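Long-range contacts in Pbp related beta-lactamase (Pyrococcus abyssi, PDB 2QMI), which probably hydrolyses peptide bonds as a self-compartmentalizing octameric serine peptidase of the penicillin-binding protein and beta-lactamase family: residues 58-63 and 311-316; 65-70 and 265-270; 72-77 and 258-263; 103-108 and 163-168. All blocks are in the same frame, centred on the assembly; numbering follows the deposited sequence.

Contact 1 of 4, residues 58-63 and 311-316; sequences GSITKS and GYIGYI
Ile60 packs with both of its branches against the strand 311-316. Its CD1 methyl lies 3.4 Å from the backbone N of Tyr312 and also reaches the carbonyl carbon of Gly311. The main chain is therefore covered by a methyl group at this point. Gly311 brings no side chain, so the methyl can come close to the backbone there. The second branch meets a side chain. A chi1 of -62° puts Ile60 CG1 beside the backbone N and leaves CG2 anti to it. Ile60 CG2 lies 3.5 Å from Ile313 CD1. Ile313 CG2 lies 3.8 Å from Ile60 CD1, so two branches of Ile313 touch Ile60. The two isoleucines cross obliquely, and this is the tight part of the contact.

Strand 310-316 belongs to the antiparallel sheet of the beta-lactamase fold. The segment 58-63, which leads into helix 61-74, lies beside it. Ser59 and Lys62 fit the SxxK motif of serine penicillin-binding proteins and beta-lactamases, and so probably belong to the active site. Ile60 sits between them in sequence, but it faces the sheet. Lys62 NZ is hydrogen-bonded to Tyr160 OH and Asn162 OD1.

The looser end lies at Ser63. Its OG comes no closer than 4.4 Å to Ile313 CD1. Ser63 OG gives a 2.8 Å hydrogen bond to Ile60 O, with a C=O...O angle of 161°. It is also bonded to Tyr247 OH. No solvent edge opens here, since every touching residue is buried. The Tyr312 side chain leaves the strand away from Ile60, and its ring packs on helix 334-345.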
loop_
_atom_site.group_PDB
_atom_site.type_symbol
_atom_site.label_atom_id
_atom_site.label_comp_id
_atom_site.label_asym_id
_atom_site.label_seq_id
_atom_site.Cartn_x
_atom_site.Cartn_y
_atom_site.Cartn_z
ATOM N N GLY A 58 -19.453 34.776 12.600
ATOM C CA GLY A 58 -20.257 33.717 13.181
ATOM C C GLY A 58 -21.283 34.159 14.211
ATOM O O GLY A 58 -21.927 35.191 14.063
ATOM N N SER A 59 -21.419 33.369 15.270
ATOM C CA SER A 59 -22.377 33.641 16.334
ATOM C C SER A 59 -22.316 35.015 16.984
ATOM O O SER A 59 -23.165 35.333 17.814
ATOM C CB SER A 59 -22.265 32.575 17.425
ATOM O OG SER A 59 -22.772 31.340 16.968
ATOM N N ILE A 60 -21.322 35.828 16.642
ATOM C CA ILE A 60 -21.267 37.161 17.233
ATOM C C ILE A 60 -22.440 37.923 16.620
ATOM O O ILE A 60 -22.872 38.960 17.128
ATOM C CB ILE A 60 -19.932 37.873 16.930
ATOM C CG1 ILE A 60 -18.780 37.077 17.547
ATOM C CG2 ILE A 60 -19.947 39.294 17.509
ATOM C CD1 ILE A 60 -17.402 37.668 17.291
ATOM N N THR A 61 -22.964 37.367 15.529
ATOM C CA THR A 61 -24.112 37.938 14.833
ATOM C C THR A 61 -25.315 37.861 15.775
ATOM O O THR A 61 -26.191 38.718 15.729
ATOM C CB THR A 61 -24.457 37.147 13.530
ATOM O OG1 THR A 61 -23.339 37.163 12.631
ATOM C CG2 THR A 61 -25.659 37.770 12.829
ATOM N N LYS A 62 -25.352 36.837 16.628
ATOM C CA LYS A 62 -26.468 36.672 17.556
ATOM C C LYS A 62 -26.760 37.918 18.398
ATOM O O LYS A 62 -27.927 38.236 18.641
ATOM C CB LYS A 62 -26.248 35.464 18.471
ATOM C CG LYS A 62 -26.458 34.105 17.780
ATOM C CD LYS A 62 -26.391 32.950 18.780
ATOM C CE LYS A 62 -26.598 31.591 18.118
ATOM N NZ LYS A 62 -25.538 31.256 17.124
ATOM N N SER A 63 -25.720 38.627 18.841
ATOM C CA SER A 63 -25.955 39.833 19.633
ATOM C C SER A 63 -26.753 40.858 18.812
ATOM O O SER A 63 -27.632 41.543 19.337
ATOM C CB SER A 63 -24.629 40.436 20.136
ATOM O OG SER A 63 -23.756 40.814 19.084
ATOM N N GLY A 311 -14.183 34.162 15.669
ATOM C CA GLY A 311 -14.026 35.474 16.260
ATOM C C GLY A 311 -14.543 35.574 17.680
ATOM O O GLY A 311 -15.111 34.620 18.216
ATOM N N TYR A 312 -14.333 36.736 18.290
ATOM C CA TYR A 312 -14.784 36.989 19.649
ATOM C C TYR A 312 -14.800 38.488 19.936
ATOM O O TYR A 312 -13.946 39.232 19.457
ATOM C CB TYR A 312 -13.858 36.314 20.659
ATOM C CG TYR A 312 -14.334 36.427 22.087
ATOM C CD1 TYR A 312 -15.318 35.570 22.583
ATOM C CD2 TYR A 312 -13.816 37.402 22.943
ATOM C CE1 TYR A 312 -15.773 35.676 23.893
ATOM C CE2 TYR A 312 -14.265 37.520 24.254
ATOM C CZ TYR A 312 -15.241 36.653 24.724
ATOM O OH TYR A 312 -15.685 36.751 26.024
ATOM N N ILE A 313 -15.792 38.925 20.701
ATOM C CA ILE A 313 -15.889 40.317 21.102
ATOM C C ILE A 313 -16.236 40.251 22.576
ATOM O O ILE A 313 -16.924 39.331 23.014
ATOM C CB ILE A 313 -17.010 41.119 20.347
ATOM C CG1 ILE A 313 -18.393 40.582 20.719
ATOM C CG2 ILE A 313 -16.771 41.076 18.837
ATOM C CD1 ILE A 313 -19.530 41.458 20.232
ATOM N N GLY A 314 -15.731 41.208 23.342
ATOM C CA GLY A 314 -16.002 41.236 24.765
ATOM C C GLY A 314 -15.724 42.621 25.313
ATOM O O GLY A 314 -14.927 43.373 24.755
ATOM N N TYR A 315 -16.388 42.964 26.406
ATOM C CA TYR A 315 -16.202 44.265 27.025
ATOM C C TYR A 315 -16.550 44.217 28.508
ATOM O O TYR A 315 -17.295 43.352 28.964
ATOM C CB TYR A 315 -17.068 45.320 26.315
ATOM C CG TYR A 315 -18.568 45.069 26.390
ATOM C CD1 TYR A 315 -19.176 44.058 25.631
ATOM C CD2 TYR A 315 -19.373 45.825 27.238
ATOM C CE1 TYR A 315 -20.551 43.810 25.721
ATOM C CE2 TYR A 315 -20.742 45.586 27.338
ATOM C CZ TYR A 315 -21.326 44.577 26.580
ATOM O OH TYR A 315 -22.682 44.342 26.708
ATOM N N ILE A 316 -15.989 45.153 29.259
ATOM C CA ILE A 316 -16.240 45.239 30.686
ATOM C C ILE A 316 -16.688 46.671 30.948
ATOM O O ILE A 316 -15.866 47.560 31.156
ATOM C CB ILE A 316 -14.959 44.902 31.485
ATOM C CG1 ILE A 316 -14.518 43.474 31.138
ATOM C CG2 ILE A 316 -15.217 45.052 32.988
ATOM C CD1 ILE A 316 -13.263 43.001 31.844
#

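Contact 2 of 4, residues 65-70 and 265-270; sequences TALAIM and EKMETS
This is a buried, apolar helix-to-helix contact in the helical part of the beta-lactamase fold. It joins the middle of helix 61-74, just after the SxxK-type segment, to the last turn of helix 261-267. No hydrogen bond crosses it. Met267 carries most of the contact and meets three residues of the longer helix.

The Met267 chain runs straight to SD and then bends at its last torsion (chi3 67°). This turns the CE methyl onto the helix at Ala66 and Leu67. Met267 CE lies 3.8 Å from Ala66 CB and equally close to Leu67 N. The small Ala66 side chain leaves the helix surface low where the methyl lands. SD of Met267 has Leu67 CD1 at 4.0 Å, and the two side chains cross at about a right angle.

Met70 comes from one helical turn further on. Its chain is bent at chi2 and chi3, and it slides past Met267 in the opposite direction. Met70 SD also comes within 4.3 Å of Lys266 CB. This is the partly exposed side, where the Lys266 chain turns off and makes a cation-pi contact with Tyr263. Tyr286 touches both methionines, and Tyr251 packs on Leu67 and Met267. In the overlap of the two methionines, Met70 CG lies 3.7 Å from Met267 SD.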
loop_
_atom_site.group_PDB
_atom_site.type_symbol
_atom_site.label_atom_id
_atom_site.label_comp_id
_atom_site.label_asym_id
_atom_site.label_seq_id
_atom_site.Cartn_x
_atom_site.Cartn_y
_atom_site.Cartn_z
ATOM N N THR A 65 -28.912 40.196 16.350
ATOM C CA THR A 65 -30.274 39.705 16.275
ATOM C C THR A 65 -31.026 40.047 17.560
ATOM O O THR A 65 -32.196 40.440 17.516
ATOM C CB THR A 65 -30.304 38.177 16.074
ATOM O OG1 THR A 65 -29.753 37.850 14.793
ATOM C CG2 THR A 65 -31.734 37.649 16.162
ATOM N N ALA A 66 -30.360 39.888 18.702
ATOM C CA ALA A 66 -30.985 40.175 19.990
ATOM C C ALA A 66 -31.279 41.666 20.140
ATOM O O ALA A 66 -32.286 42.048 20.740
ATOM C CB ALA A 66 -30.089 39.703 21.126
ATOM N N LEU A 67 -30.406 42.501 19.588
ATOM C CA LEU A 67 -30.583 43.942 19.664
ATOM C C LEU A 67 -31.813 44.346 18.856
ATOM O O LEU A 67 -32.644 45.132 19.324
ATOM C CB LEU A 67 -29.335 44.660 19.134
ATOM C CG LEU A 67 -29.282 46.189 19.271
ATOM C CD1 LEU A 67 -29.405 46.598 20.738
ATOM C CD2 LEU A 67 -27.971 46.697 18.699
ATOM N N ALA A 68 -31.930 43.809 17.645
ATOM C CA ALA A 68 -33.074 44.106 16.786
ATOM C C ALA A 68 -34.357 43.789 17.546
ATOM O O ALA A 68 -35.328 44.557 17.501
ATOM C CB ALA A 68 -33.007 43.277 15.516
ATOM N N ILE A 69 -34.349 42.657 18.246
ATOM C CA ILE A 69 -35.496 42.221 19.029
ATOM C C ILE A 69 -35.806 43.222 20.138
ATOM O O ILE A 69 -36.971 43.504 20.404
ATOM C CB ILE A 69 -35.248 40.832 19.672
ATOM C CG1 ILE A 69 -35.223 39.746 18.590
ATOM C CG2 ILE A 69 -36.320 40.538 20.716
ATOM C CD1 ILE A 69 -36.560 39.495 17.884
ATOM N N MET A 70 -34.768 43.749 20.789
ATOM C CA MET A 70 -34.963 44.724 21.861
ATOM C C MET A 70 -35.623 45.978 21.311
ATOM O O MET A 70 -36.505 46.556 21.939
ATOM C CB MET A 70 -33.623 45.111 22.505
ATOM C CG MET A 70 -32.920 44.004 23.287
ATOM S SD MET A 70 -33.796 43.453 24.780
ATOM C CE MET A 70 -34.670 42.035 24.139
ATOM N N GLU A 265 -29.223 46.684 29.339
ATOM C CA GLU A 265 -29.070 45.984 30.607
ATOM C C GLU A 265 -29.821 44.664 30.617
ATOM O O GLU A 265 -29.445 43.729 31.324
ATOM C CB GLU A 265 -29.546 46.873 31.750
ATOM C CG GLU A 265 -28.478 47.853 32.195
ATOM C CD GLU A 265 -29.032 48.953 33.061
ATOM O OE1 GLU A 265 -29.853 48.646 33.966
ATOM O OE2 GLU A 265 -28.634 50.125 32.840
ATOM N N LYS A 266 -30.888 44.588 29.832
ATOM C CA LYS A 266 -31.653 43.352 29.756
ATOM C C LYS A 266 -30.788 42.297 29.072
ATOM O O LYS A 266 -30.766 41.138 29.473
ATOM C CB LYS A 266 -32.942 43.558 28.951
ATOM C CG LYS A 266 -34.070 44.232 29.721
ATOM C CD LYS A 266 -35.402 44.106 28.977
ATOM C CE LYS A 266 -36.527 44.789 29.742
ATOM N NZ LYS A 266 -36.249 46.236 29.956
ATOM N N MET A 267 -30.064 42.722 28.041
ATOM C CA MET A 267 -29.199 41.828 27.280
ATOM C C MET A 267 -28.001 41.333 28.082
ATOM O O MET A 267 -27.506 40.233 27.839
ATOM C CB MET A 267 -28.710 42.535 26.010
ATOM C CG MET A 267 -29.826 42.911 25.047
ATOM S SD MET A 267 -29.247 43.842 23.608
ATOM C CE MET A 267 -28.260 42.589 22.781
ATOM N N GLU A 268 -27.545 42.143 29.036
ATOM C CA GLU A 268 -26.389 41.802 29.867
ATOM C C GLU A 268 -26.779 41.081 31.151
ATOM O O GLU A 268 -25.941 40.873 32.026
ATOM C CB GLU A 268 -25.600 43.069 30.229
ATOM C CG GLU A 268 -25.140 43.893 29.035
ATOM C CD GLU A 268 -24.393 45.161 29.441
ATOM O OE1 GLU A 268 -24.327 45.459 30.657
ATOM O OE2 GLU A 268 -23.871 45.863 28.541
ATOM N N THR A 269 -28.048 40.696 31.267
ATOM C CA THR A 269 -28.512 40.011 32.471
ATOM C C THR A 269 -28.466 38.489 32.324
ATOM O O THR A 269 -28.965 37.935 31.351
ATOM C CB THR A 269 -29.959 40.435 32.829
ATOM O OG1 THR A 269 -30.012 41.856 33.004
ATOM C CG2 THR A 269 -30.413 39.762 34.123
ATOM N N SER A 270 -27.865 37.820 33.299
ATOM C CA SER A 270 -27.772 36.372 33.257
ATOM C C SER A 270 -29.109 35.745 33.651
ATOM O O SER A 270 -29.490 35.763 34.822
ATOM C CB SER A 270 -26.666 35.883 34.199
ATOM O OG SER A 270 -26.455 34.486 34.056
#

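Contact 3 of 4, residues 72-77 and 258-263; sequences LVEEGG and IVSKEY
Glu74 grips Ser260 with both carboxylate oxygens. The backbone N of Ser260 donates to Glu74 OE1 at 3.0 Å, with an N-H...O angle of 159°. Ser260 OG donates to Glu74 OE2 at 2.6 Å. Each bond uses the syn lone pair, on the side of the other oxygen. The carboxylate is therefore held at two points, which should limit its rotation. Glu74 OE1 also lies 3.2 Å from Val259 CA. Ser260 occupies the N-cap position of helix 261-267, but its hydroxyl goes to Glu74 and makes no capping bond. The carboxylate thus lies beside the start of that helix, where the helix dipole may help to stabilise its negative charge.

The torsions of Glu74 carry it across: CG is anti to the backbone N (chi1 163°), and the chain beyond it is extended. On the way the side chain passes the Tyr263 ring. Glu74 CB sits over one ring face, 3.9 Å from the centroid, in a CH-pi contact. Tyr263 CE2 is 3.6 Å from Glu74 CD, and the carboxylate plane is turned 41° from the ring. The ring thus lines the aliphatic stem of the glutamate.

The packing of Val73 is lighter. Val73 CG1 approaches Tyr263 CE1 obliquely at 4.3 Å.

The contact lies near the protein surface and ties the C-terminal end of helix 61-74 to the first turn of helix 261-267. Val259 packs back on Leu67 and Lys71, Tyr263 rests on Met70, and Ile258 reaches Ile188 of helix 180-189.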
loop_
_atom_site.group_PDB
_atom_site.type_symbol
_atom_site.label_atom_id
_atom_site.label_comp_id
_atom_site.label_asym_id
_atom_site.label_seq_id
_atom_site.Cartn_x
_atom_site.Cartn_y
_atom_site.Cartn_z
ATOM N N LEU A 72 -37.578 46.368 18.530
ATOM C CA LEU A 72 -38.973 46.108 18.211
ATOM C C LEU A 72 -39.834 46.001 19.470
ATOM O O LEU A 72 -41.008 46.363 19.448
ATOM C CB LEU A 72 -39.089 44.830 17.373
ATOM C CG LEU A 72 -38.384 44.879 16.014
ATOM C CD1 LEU A 72 -38.394 43.497 15.377
ATOM C CD2 LEU A 72 -39.069 45.907 15.111
ATOM N N VAL A 73 -39.255 45.510 20.563
ATOM C CA VAL A 73 -39.994 45.388 21.821
ATOM C C VAL A 73 -40.222 46.781 22.416
ATOM O O VAL A 73 -41.326 47.129 22.850
ATOM C CB VAL A 73 -39.222 44.519 22.831
ATOM C CG1 VAL A 73 -39.969 44.457 24.159
ATOM C CG2 VAL A 73 -39.057 43.120 22.265
ATOM N N GLU A 74 -39.162 47.579 22.423
ATOM C CA GLU A 74 -39.227 48.931 22.935
ATOM C C GLU A 74 -40.217 49.775 22.146
ATOM O O GLU A 74 -40.803 50.712 22.681
ATOM C CB GLU A 74 -37.846 49.569 22.866
ATOM C CG GLU A 74 -37.862 51.061 22.987
ATOM C CD GLU A 74 -36.557 51.593 23.520
ATOM O OE1 GLU A 74 -35.491 51.158 23.022
ATOM O OE2 GLU A 74 -36.601 52.443 24.433
ATOM N N GLU A 75 -40.396 49.454 20.871
ATOM C CA GLU A 75 -41.321 50.197 20.025
ATOM C C GLU A 75 -42.712 49.558 20.025
ATOM O O GLU A 75 -43.589 49.933 19.240
ATOM C CB GLU A 75 -40.758 50.291 18.602
ATOM C CG GLU A 75 -39.716 51.398 18.442
ATOM C CD GLU A 75 -38.836 51.233 17.205
ATOM O OE1 GLU A 75 -39.304 50.646 16.206
ATOM O OE2 GLU A 75 -37.675 51.706 17.229
ATOM N N GLY A 76 -42.906 48.595 20.921
ATOM C CA GLY A 76 -44.189 47.923 21.025
ATOM C C GLY A 76 -44.462 46.887 19.951
ATOM O O GLY A 76 -45.541 46.302 19.921
ATOM N N GLY A 77 -43.489 46.659 19.072
ATOM C CA GLY A 77 -43.649 45.689 18.005
ATOM C C GLY A 77 -44.081 44.318 18.494
ATOM O O GLY A 77 -44.746 43.581 17.771
ATOM N N ILE A 258 -29.763 53.201 19.385
ATOM C CA ILE A 258 -30.555 52.062 18.901
ATOM C C ILE A 258 -31.697 51.699 19.844
ATOM O O ILE A 258 -32.823 51.460 19.404
ATOM C CB ILE A 258 -29.663 50.801 18.703
ATOM C CG1 ILE A 258 -28.321 51.200 18.076
ATOM C CG2 ILE A 258 -30.381 49.777 17.805
ATOM C CD1 ILE A 258 -28.451 51.957 16.780
ATOM N N VAL A 259 -31.388 51.631 21.135
ATOM C CA VAL A 259 -32.374 51.306 22.163
ATOM C C VAL A 259 -31.993 52.015 23.456
ATOM O O VAL A 259 -30.853 52.446 23.621
ATOM C CB VAL A 259 -32.429 49.777 22.471
ATOM C CG1 VAL A 259 -32.794 48.991 21.222
ATOM C CG2 VAL A 259 -31.094 49.306 23.040
ATOM N N SER A 260 -32.957 52.127 24.370
ATOM C CA SER A 260 -32.720 52.745 25.671
ATOM C C SER A 260 -31.792 51.845 26.489
ATOM O O SER A 260 -31.714 50.635 26.260
ATOM C CB SER A 260 -34.041 52.936 26.423
ATOM O OG SER A 260 -34.882 53.861 25.756
ATOM N N LYS A 261 -31.096 52.452 27.440
ATOM C CA LYS A 261 -30.155 51.755 28.304
ATOM C C LYS A 261 -30.802 50.630 29.093
ATOM O O LYS A 261 -30.147 49.642 29.435
ATOM C CB LYS A 261 -29.505 52.754 29.265
ATOM C CG LYS A 261 -30.508 53.660 29.983
ATOM C CD LYS A 261 -29.801 54.817 30.682
ATOM C CE LYS A 261 -30.782 55.931 31.046
ATOM N NZ LYS A 261 -31.845 55.448 31.969
ATOM N N GLU A 262 -32.085 50.779 29.390
ATOM C CA GLU A 262 -32.803 49.756 30.136
ATOM C C GLU A 262 -32.767 48.443 29.355
ATOM O O GLU A 262 -32.775 47.363 29.941
ATOM C CB GLU A 262 -34.258 50.178 30.369
ATOM C CG GLU A 262 -34.456 51.342 31.349
ATOM C CD GLU A 262 -33.641 52.584 30.999
ATOM O OE1 GLU A 262 -33.595 52.974 29.805
ATOM O OE2 GLU A 262 -33.052 53.179 31.930
ATOM N N TYR A 263 -32.724 48.540 28.031
ATOM C CA TYR A 263 -32.694 47.345 27.193
ATOM C C TYR A 263 -31.309 46.719 27.125
ATOM O O TYR A 263 -31.174 45.490 27.196
ATOM C CB TYR A 263 -33.232 47.672 25.795
ATOM C CG TYR A 263 -34.730 47.832 25.829
ATOM C CD1 TYR A 263 -35.560 46.714 25.804
ATOM C CD2 TYR A 263 -35.320 49.090 26.022
ATOM C CE1 TYR A 263 -36.932 46.832 25.981
ATOM C CE2 TYR A 263 -36.697 49.220 26.202
ATOM C CZ TYR A 263 -37.494 48.082 26.182
ATOM O OH TYR A 263 -38.851 48.175 26.375
#

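Contact 4 of 4, residues 103-108 and 163-168; sequences HLLTHS and TGYVLL
Leu104 and Leu105 both hold CG anti to the carbonyl carbon (chi1 -63° for Leu104), which sends their branches to helix 162-176. Leu104 CD1 lies 3.8 Å from Gly164 O and 3.9 Å from Leu167 CB. Gly164 has no side chain, and the two backbones come within 5.2 Å here, from Leu104 CA to Gly164 CA. Leu105 CD2 meets Leu168 CD1 at 3.6 Å, and those side chains cross at about a right angle. Leu168 CD1 also sits over the centre of one face of the Tyr165 ring, so this methyl is shared by a leucine and a ring.

Tyr165 OH donates to Leu105 O at 2.9 Å, in the carbonyl plane and on a lone pair, with a C=O...O angle of 118°. His107 ends helix 101-105 in a Schellman motif, with positive phi. Its side chain comes nearer to Tyr165 at its end, where His107 CE1 lies 3.8 Å from Tyr165 CE2. The planes are 22° apart but slid, so the rings barely overlap.

These helices belong to the helical part of the beta-lactamase fold. Tyr165 and Leu168 also touch helix 61-74, and His107 meets the ring of Tyr160, probably part of the same active site as Ser59 and Lys62.

The contact is mostly apolar, with one directed bond across it. That bond gives the buried Tyr165 hydroxyl an acceptor and uses a carbonyl of the last helical turn, which should restrain the ring of Tyr165, whose side chain also touches Lys62.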
loop_
_atom_site.group_PDB
_atom_site.type_symbol
_atom_site.label_atom_id
_atom_site.label_comp_id
_atom_site.label_asym_id
_atom_site.label_seq_id
_atom_site.Cartn_x
_atom_site.Cartn_y
_atom_site.Cartn_z
ATOM N N HIS A 103 -37.477 32.613 25.627
ATOM C CA HIS A 103 -36.883 31.279 25.642
ATOM C C HIS A 103 -35.842 31.129 24.527
ATOM O O HIS A 103 -34.742 30.628 24.765
ATOM C CB HIS A 103 -37.958 30.193 25.477
ATOM C CG HIS A 103 -38.923 30.106 26.622
ATOM N ND1 HIS A 103 -38.526 30.159 27.941
ATOM C CD2 HIS A 103 -40.266 29.940 26.643
ATOM C CE1 HIS A 103 -39.582 30.033 28.725
ATOM N NE2 HIS A 103 -40.651 29.898 27.962
ATOM N N LEU A 104 -36.189 31.560 23.317
ATOM C CA LEU A 104 -35.273 31.462 22.181
ATOM C C LEU A 104 -34.006 32.282 22.404
ATOM O O LEU A 104 -32.906 31.836 22.095
ATOM C CB LEU A 104 -35.953 31.935 20.890
ATOM C CG LEU A 104 -37.168 31.169 20.355
ATOM C CD1 LEU A 104 -37.641 31.823 19.055
ATOM C CD2 LEU A 104 -36.808 29.714 20.118
ATOM N N LEU A 105 -34.170 33.488 22.931
ATOM C CA LEU A 105 -33.034 34.369 23.198
ATOM C C LEU A 105 -32.062 33.743 24.193
ATOM O O LEU A 105 -30.850 33.940 24.098
ATOM C CB LEU A 105 -33.527 35.703 23.766
ATOM C CG LEU A 105 -34.255 36.684 22.847
ATOM C CD1 LEU A 105 -34.927 37.769 23.689
ATOM C CD2 LEU A 105 -33.264 37.288 21.858
ATOM N N THR A 106 -32.606 32.991 25.146
ATOM C CA THR A 106 -31.808 32.358 26.184
ATOM C C THR A 106 -31.453 30.891 25.937
ATOM O O THR A 106 -30.834 30.253 26.788
ATOM C CB THR A 106 -32.527 32.460 27.548
ATOM O OG1 THR A 106 -33.837 31.893 27.438
ATOM C CG2 THR A 106 -32.650 33.912 27.982
ATOM N N HIS A 107 -31.827 30.358 24.776
ATOM C CA HIS A 107 -31.552 28.961 24.463
ATOM C C HIS A 107 -32.148 28.084 25.550
ATOM O O HIS A 107 -31.503 27.141 26.007
ATOM C CB HIS A 107 -30.047 28.696 24.396
ATOM C CG HIS A 107 -29.337 29.483 23.343
ATOM N ND1 HIS A 107 -29.502 29.246 21.996
ATOM C CD2 HIS A 107 -28.447 30.498 23.441
ATOM C CE1 HIS A 107 -28.744 30.083 21.309
ATOM N NE2 HIS A 107 -28.094 30.854 22.163
ATOM N N SER A 108 -33.369 28.406 25.970
ATOM C CA SER A 108 -34.054 27.641 27.010
ATOM C C SER A 108 -35.389 27.027 26.564
ATOM O O SER A 108 -36.190 26.611 27.405
ATOM C CB SER A 108 -34.285 28.521 28.253
ATOM O OG SER A 108 -35.214 29.558 28.009
ATOM N N THR A 163 -30.882 27.051 15.595
ATOM C CA THR A 163 -32.198 27.171 14.974
ATOM C C THR A 163 -33.032 28.177 15.778
ATOM O O THR A 163 -33.987 28.761 15.266
ATOM C CB THR A 163 -32.916 25.798 14.935
ATOM O OG1 THR A 163 -32.164 24.887 14.119
ATOM C CG2 THR A 163 -34.324 25.938 14.372
ATOM N N GLY A 164 -32.661 28.374 17.039
ATOM C CA GLY A 164 -33.366 29.325 17.873
ATOM C C GLY A 164 -33.249 30.741 17.324
ATOM O O GLY A 164 -34.228 31.485 17.321
ATOM N N TYR A 165 -32.064 31.122 16.854
ATOM C CA TYR A 165 -31.886 32.471 16.317
ATOM C C TYR A 165 -32.306 32.598 14.866
ATOM O O TYR A 165 -32.460 33.705 14.354
ATOM C CB TYR A 165 -30.448 32.962 16.516
ATOM C CG TYR A 165 -30.242 33.567 17.890
ATOM C CD1 TYR A 165 -29.785 34.874 18.039
ATOM C CD2 TYR A 165 -30.553 32.839 19.040
ATOM C CE1 TYR A 165 -29.643 35.447 19.308
ATOM C CE2 TYR A 165 -30.418 33.394 20.303
ATOM C CZ TYR A 165 -29.965 34.698 20.433
ATOM O OH TYR A 165 -29.851 35.240 21.685
ATOM N N VAL A 166 -32.488 31.462 14.204
ATOM C CA VAL A 166 -32.965 31.484 12.835
ATOM C C VAL A 166 -34.431 31.914 12.950
ATOM O O VAL A 166 -34.920 32.724 12.157
ATOM C CB VAL A 166 -32.875 30.089 12.180
ATOM C CG1 VAL A 166 -33.667 30.070 10.868
ATOM C CG2 VAL A 166 -31.409 29.740 11.920
ATOM N N LEU A 167 -35.113 31.380 13.964
ATOM C CA LEU A 167 -36.512 31.704 14.223
ATOM C C LEU A 167 -36.653 33.174 14.619
ATOM O O LEU A 167 -37.587 33.852 14.183
ATOM C CB LEU A 167 -37.067 30.797 15.326
ATOM C CG LEU A 167 -37.221 29.326 14.910
ATOM C CD1 LEU A 167 -37.521 28.458 16.123
ATOM C CD2 LEU A 167 -38.325 29.211 13.876
ATOM N N LEU A 168 -35.725 33.658 15.444
ATOM C CA LEU A 168 -35.718 35.056 15.867
ATOM C C LEU A 168 -35.565 35.931 14.632
ATOM O O LEU A 168 -36.096 37.037 14.577
ATOM C CB LEU A 168 -34.555 35.333 16.825
ATOM C CG LEU A 168 -34.672 34.874 18.281
ATOM C CD1 LEU A 168 -33.355 35.154 19.010
ATOM C CD2 LEU A 168 -35.822 35.609 18.956
#

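Overall arrangement
Helix 61-74 links three of the contacts. Contact 1 takes its start, contact 2 its middle and contact 3 its end. The centres of contacts 1 and 2 are 13 Å apart, and those of 2 and 3 only 9 Å. Between contacts 1 and 2, Tyr315 OH probably hydrogen-bonds Glu268 OE2 at 2.7 Å. Contact 4 lies beside this helix, where Lys62 O comes 3.3 Å from Tyr165 CE1. Contacts 1 and 4 thus lie around the probable SxxK active site, one on the sheet side and one among helices. Contact 3 is about 20 Å from contact 1 between centres. Bound lutetium lies about 9 Å from the Lys266 side chain and 11 Å from that of Leu105, too far to bind either.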